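Local atomic coordinates of uncharacterized protein VPA0106 (Vibrio parahaemolyticus, PDB entry 3U07), a protein that is of unknown function, a probable exported protein that combines a DUF1254 and a DUF1214 family region in one chain. Residues I35-F46 with D296-W307. The protein carries 2 engineered substitutions. Residues are numbered along the deposited sequence; the frame is centred on the assembly and turned at random.
Sequences IYGYSIDEAYKF and DIFAEGTYLGQW
Ser39 and Ala299 lie at the tightest point of a parallel pair of helices, 35-46 and 296-305, whose axes pass 8.6 Å apart at a crossing angle of 23°. The pair belongs to the helical part of the chain, where helix 253-273 also touches Ile35 and Tyr38. Apolar packing begins with Ile35, whose CG2 sits 3.5 Å from Asp296 CA; Asp296 itself turns its carboxylate off to His269. With CG anti to the backbone N (chi1 176°), Tyr38 reaches over to helix 296-305, and its CE2 lies 3.6 Å from Thr302 CG2 while its hydroxyl meets the Tyr303 ring in plane at the edge. Glu42 CB packs on the same Thr302 methyl, and Glu42 CG lies over the rim of one face of the Tyr38 ring.

Two waters fill the polar seam. One bridges Ser39 OG, Phe298 O and Thr302 OG1; the other accepts from Gln306 NE2, donates to Ser39 O and bonds Thr302 OG1, so this buried hydroxyl is gripped by both. The extended Gln306 side chain also sends a weak hydrogen bond from NE2 to Glu42 O (3.3 Å).

In the loop that follows helix 296-305, Trp307 packs back on helix 35-46. Trp307 CH2 rests 3.6 Å from Ala43 CB, and the indole meets Phe46 edge-to-face, planes at 63°, with Trp307 NE1 3.2 Å above the centre of the Phe46 ring.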
loop_
_atom_site.group_PDB
_atom_site.type_symbol
_atom_site.label_atom_id
_atom_site.label_comp_id
_atom_site.label_asym_id
_atom_site.label_seq_id
_atom_site.Cartn_x
_atom_site.Cartn_y
_atom_site.Cartn_z
ATOM N N ILE A 35 -0.020 -11.305 17.926
ATOM C CA ILE A 35 0.711 -11.061 16.688
ATOM C C ILE A 35 -0.150 -11.409 15.468
ATOM O O ILE A 35 -0.076 -10.727 14.445
ATOM C CB ILE A 35 2.065 -11.818 16.686
ATOM C CG1 ILE A 35 3.030 -11.116 17.658
ATOM C CG2 ILE A 35 2.675 -11.825 15.282
ATOM C CD1 ILE A 35 4.290 -11.902 17.970
ATOM N N TYR A 36 -0.973 -12.451 15.574
ATOM C CA TYR A 36 -1.877 -12.806 14.474
ATOM C C TYR A 36 -2.923 -11.692 14.339
ATOM O O TYR A 36 -3.229 -11.234 13.234
ATOM C CB TYR A 36 -2.603 -14.129 14.759
ATOM C CG TYR A 36 -3.956 -14.240 14.073
ATOM C CD1 TYR A 36 -4.060 -14.573 12.718
ATOM C CD2 TYR A 36 -5.129 -13.945 14.767
ATOM C CE1 TYR A 36 -5.303 -14.600 12.071
ATOM C CE2 TYR A 36 -6.378 -13.971 14.132
ATOM C CZ TYR A 36 -6.457 -14.295 12.786
ATOM O OH TYR A 36 -7.690 -14.293 12.170
ATOM N N GLY A 37 -3.449 -11.243 15.477
ATOM C CA GLY A 37 -4.472 -10.207 15.469
ATOM C C GLY A 37 -3.998 -8.811 15.121
ATOM O O GLY A 37 -4.784 -7.976 14.657
ATOM N N TYR A 38 -2.708 -8.564 15.327
ATOM C CA TYR A 38 -2.105 -7.257 15.057
ATOM C C TYR A 38 -2.479 -6.637 13.714
ATOM O O TYR A 38 -2.932 -5.491 13.656
ATOM C CB TYR A 38 -0.578 -7.361 15.143
ATOM C CG TYR A 38 0.149 -6.080 14.797
ATOM C CD1 TYR A 38 0.323 -5.070 15.745
ATOM C CD2 TYR A 38 0.659 -5.876 13.516
ATOM C CE1 TYR A 38 0.992 -3.884 15.424
ATOM C CE2 TYR A 38 1.328 -4.698 13.184
ATOM C CZ TYR A 38 1.490 -3.708 14.140
ATOM O OH TYR A 38 2.153 -2.548 13.806
ATOM N N SER A 39 -2.281 -7.381 12.633
ATOM C CA SER A 39 -2.588 -6.852 11.305
ATOM C C SER A 39 -4.051 -6.430 11.182
ATOM O O SER A 39 -4.358 -5.385 10.615
ATOM C CB SER A 39 -2.241 -7.885 10.227
ATOM O OG SER A 39 -0.853 -8.173 10.234
ATOM N N ILE A 40 -4.953 -7.242 11.716
ATOM C CA ILE A 40 -6.377 -6.922 11.669
ATOM C C ILE A 40 -6.668 -5.721 12.571
ATOM O O ILE A 40 -7.374 -4.795 12.181
ATOM C CB ILE A 40 -7.226 -8.116 12.142
ATOM C CG1 ILE A 40 -7.061 -9.284 11.162
ATOM C CG2 ILE A 40 -8.697 -7.708 12.229
ATOM C CD1 ILE A 40 -7.493 -10.627 11.712
ATOM N N ASP A 41 -6.102 -5.728 13.772
ATOM C CA ASP A 41 -6.338 -4.635 14.703
ATOM C C ASP A 41 -5.878 -3.295 14.144
ATOM O O ASP A 41 -6.615 -2.310 14.197
ATOM C CB ASP A 41 -5.643 -4.914 16.043
ATOM C CG ASP A 41 -6.147 -4.007 17.156
ATOM O OD1 ASP A 41 -7.372 -3.779 17.208
ATOM O OD2 ASP A 41 -5.335 -3.529 17.978
ATOM N N GLU A 42 -4.669 -3.253 13.592
ATOM C CA GLU A 42 -4.154 -2.001 13.053
ATOM C C GLU A 42 -4.939 -1.539 11.827
ATOM O O GLU A 42 -5.117 -0.341 11.615
ATOM C CB GLU A 42 -2.662 -2.137 12.734
ATOM C CG GLU A 42 -1.784 -2.410 13.965
ATOM C CD GLU A 42 -1.881 -1.311 15.021
ATOM O OE1 GLU A 42 -1.725 -0.126 14.661
ATOM O OE2 GLU A 42 -2.108 -1.629 16.209
ATOM N N ALA A 43 -5.421 -2.477 11.017
ATOM C CA ALA A 43 -6.207 -2.101 9.843
ATOM C C ALA A 43 -7.506 -1.467 10.348
ATOM O O ALA A 43 -7.959 -0.448 9.827
ATOM C CB ALA A 43 -6.513 -3.324 8.990
ATOM N N TYR A 44 -8.101 -2.072 11.373
ATOM C CA TYR A 44 -9.328 -1.530 11.942
ATOM C C TYR A 44 -9.088 -0.122 12.496
ATOM O O TYR A 44 -9.835 0.802 12.184
ATOM C CB TYR A 44 -9.867 -2.410 13.073
ATOM C CG TYR A 44 -11.121 -1.819 13.688
ATOM C CD1 TYR A 44 -12.295 -1.714 12.943
ATOM C CD2 TYR A 44 -11.113 -1.291 14.980
ATOM C CE1 TYR A 44 -13.429 -1.099 13.463
ATOM C CE2 TYR A 44 -12.244 -0.668 15.511
ATOM C CZ TYR A 44 -13.398 -0.577 14.744
ATOM O OH TYR A 44 -14.518 0.046 15.240
ATOM N N LYS A 45 -8.052 0.037 13.320
ATOM C CA LYS A 45 -7.748 1.346 13.901
ATOM C C LYS A 45 -7.612 2.387 12.803
ATOM O O LYS A 45 -8.121 3.505 12.922
ATOM C CB LYS A 45 -6.448 1.302 14.716
ATOM C CG LYS A 45 -6.503 0.496 16.007
ATOM C CD LYS A 45 -5.145 0.555 16.711
ATOM C CE LYS A 45 -5.069 -0.384 17.905
ATOM N NZ LYS A 45 -3.689 -0.425 18.472
ATOM N N PHE A 46 -6.921 2.021 11.729
ATOM C CA PHE A 46 -6.734 2.946 10.620
ATOM C C PHE A 46 -8.085 3.298 9.998
ATOM O O PHE A 46 -8.346 4.451 9.683
ATOM C CB PHE A 46 -5.826 2.337 9.553
ATOM C CG PHE A 46 -5.559 3.259 8.397
ATOM C CD1 PHE A 46 -4.445 4.095 8.398
ATOM C CD2 PHE A 46 -6.438 3.315 7.322
ATOM C CE1 PHE A 46 -4.211 4.971 7.340
ATOM C CE2 PHE A 46 -6.214 4.187 6.263
ATOM C CZ PHE A 46 -5.099 5.018 6.272
ATOM N N ASP A 296 4.525 -13.247 12.622
ATOM C CA ASP A 296 5.317 -12.083 13.006
ATOM C C ASP A 296 5.915 -11.395 11.786
ATOM O O ASP A 296 5.983 -10.170 11.738
ATOM C CB ASP A 296 6.403 -12.434 14.046
ATOM C CG ASP A 296 7.309 -13.576 13.620
ATOM O OD1 ASP A 296 7.133 -14.136 12.521
ATOM O OD2 ASP A 296 8.214 -13.914 14.411
ATOM N N ILE A 297 6.309 -12.171 10.782
ATOM C CA ILE A 297 6.868 -11.574 9.574
ATOM C C ILE A 297 5.745 -10.883 8.780
ATOM O O ILE A 297 5.922 -9.766 8.291
ATOM C CB ILE A 297 7.580 -12.637 8.700
ATOM C CG1 ILE A 297 8.698 -13.298 9.518
ATOM C CG2 ILE A 297 8.170 -11.977 7.446
ATOM C CD1 ILE A 297 9.413 -14.421 8.810
ATOM N N PHE A 298 4.587 -11.531 8.662
ATOM C CA PHE A 298 3.462 -10.930 7.944
ATOM C C PHE A 298 3.102 -9.606 8.624
ATOM O O PHE A 298 2.838 -8.594 7.964
ATOM C CB PHE A 298 2.244 -11.860 7.979
ATOM C CG PHE A 298 1.027 -11.292 7.295
ATOM C CD1 PHE A 298 0.918 -11.313 5.907
ATOM C CD2 PHE A 298 -0.005 -10.720 8.039
ATOM C CE1 PHE A 298 -0.198 -10.774 5.269
ATOM C CE2 PHE A 298 -1.130 -10.175 7.409
ATOM C CZ PHE A 298 -1.223 -10.203 6.020
ATOM N N ALA A 299 3.102 -9.628 9.953
ATOM C CA ALA A 299 2.784 -8.449 10.755
ATOM C C ALA A 299 3.735 -7.279 10.489
ATOM O O ALA A 299 3.332 -6.116 10.585
ATOM C CB ALA A 299 2.811 -8.813 12.244
ATOM N N GLU A 300 4.995 -7.568 10.168
ATOM C CA GLU A 300 5.941 -6.484 9.902
ATOM C C GLU A 300 5.522 -5.716 8.648
ATOM O O GLU A 300 5.937 -4.572 8.435
ATOM C CB GLU A 300 7.372 -7.025 9.738
ATOM C CG GLU A 300 8.014 -7.600 11.017
ATOM C CD GLU A 300 8.237 -6.558 12.119
ATOM O OE1 GLU A 300 8.185 -5.343 11.835
ATOM O OE2 GLU A 300 8.480 -6.963 13.276
ATOM N N GLY A 301 4.697 -6.345 7.815
ATOM C CA GLY A 301 4.229 -5.679 6.612
ATOM C C GLY A 301 3.437 -4.450 7.009
ATOM O O GLY A 301 3.551 -3.392 6.389
ATOM N N THR A 302 2.630 -4.593 8.057
ATOM C CA THR A 302 1.816 -3.494 8.564
ATOM C C THR A 302 2.686 -2.527 9.378
ATOM O O THR A 302 2.539 -1.303 9.289
ATOM C CB THR A 302 0.676 -4.023 9.481
ATOM O OG1 THR A 302 -0.351 -4.624 8.681
ATOM C CG2 THR A 302 0.079 -2.889 10.303
ATOM N N TYR A 303 3.587 -3.091 10.173
ATOM C CA TYR A 303 4.465 -2.293 11.015
ATOM C C TYR A 303 5.381 -1.383 10.224
ATOM O O TYR A 303 5.523 -0.200 10.538
ATOM C CB TYR A 303 5.315 -3.205 11.900
ATOM C CG TYR A 303 6.149 -2.448 12.909
ATOM C CD1 TYR A 303 5.562 -1.869 14.031
ATOM C CD2 TYR A 303 7.523 -2.299 12.735
ATOM C CE1 TYR A 303 6.322 -1.166 14.957
ATOM C CE2 TYR A 303 8.292 -1.593 13.655
ATOM C CZ TYR A 303 7.687 -1.034 14.762
ATOM O OH TYR A 303 8.440 -0.350 15.681
ATOM N N LEU A 304 5.998 -1.925 9.191
ATOM C CA LEU A 304 6.915 -1.118 8.424
ATOM C C LEU A 304 6.201 -0.255 7.358
ATOM O O LEU A 304 6.438 0.958 7.311
ATOM C CB LEU A 304 8.019 -2.031 7.832
ATOM C CG LEU A 304 8.931 -2.631 8.947
ATOM C CD1 LEU A 304 9.862 -3.709 8.404
ATOM C CD2 LEU A 304 9.746 -1.520 9.605
ATOM N N GLY A 305 5.229 -0.815 6.618
ATOM C CA GLY A 305 4.556 -0.016 5.588
ATOM C C GLY A 305 3.119 -0.348 5.210
ATOM O O GLY A 305 2.789 -0.631 4.048
ATOM N N GLN A 306 2.248 -0.218 6.200
ATOM C CA GLN A 306 0.835 -0.513 6.040
ATOM C C GLN A 306 0.205 -0.067 4.733
ATOM O O GLN A 306 0.471 1.029 4.248
ATOM C CB GLN A 306 0.046 0.049 7.229
ATOM C CG GLN A 306 -1.385 -0.469 7.330
ATOM C CD GLN A 306 -2.155 0.189 8.464
ATOM O OE1 GLN A 306 -2.060 1.399 8.661
ATOM N NE2 GLN A 306 -2.929 -0.602 9.207
ATOM N N TRP A 307 -0.624 -0.945 4.173
ATOM C CA TRP A 307 -1.331 -0.695 2.919
ATOM C C TRP A 307 -0.413 -0.686 1.693
ATOM O O TRP A 307 -0.819 -0.275 0.607
ATOM C CB TRP A 307 -2.101 0.631 2.997
ATOM C CG TRP A 307 -3.022 0.727 4.180
ATOM C CD1 TRP A 307 -3.052 1.722 5.119
ATOM C CD2 TRP A 307 -4.036 -0.213 4.563
ATOM N NE1 TRP A 307 -4.022 1.462 6.060
ATOM C CE2 TRP A 307 -4.645 0.286 5.738
ATOM C CE3 TRP A 307 -4.503 -1.418 4.017
ATOM C CZ2 TRP A 307 -5.681 -0.392 6.390
ATOM C CZ3 TRP A 307 -5.537 -2.090 4.666
ATOM C CH2 TRP A 307 -6.118 -1.568 5.836
HETATM O O HOH W 1 -2.815 -3.646 9.028
HETATM O O HOH W 2 0.551 -7.131 8.072
#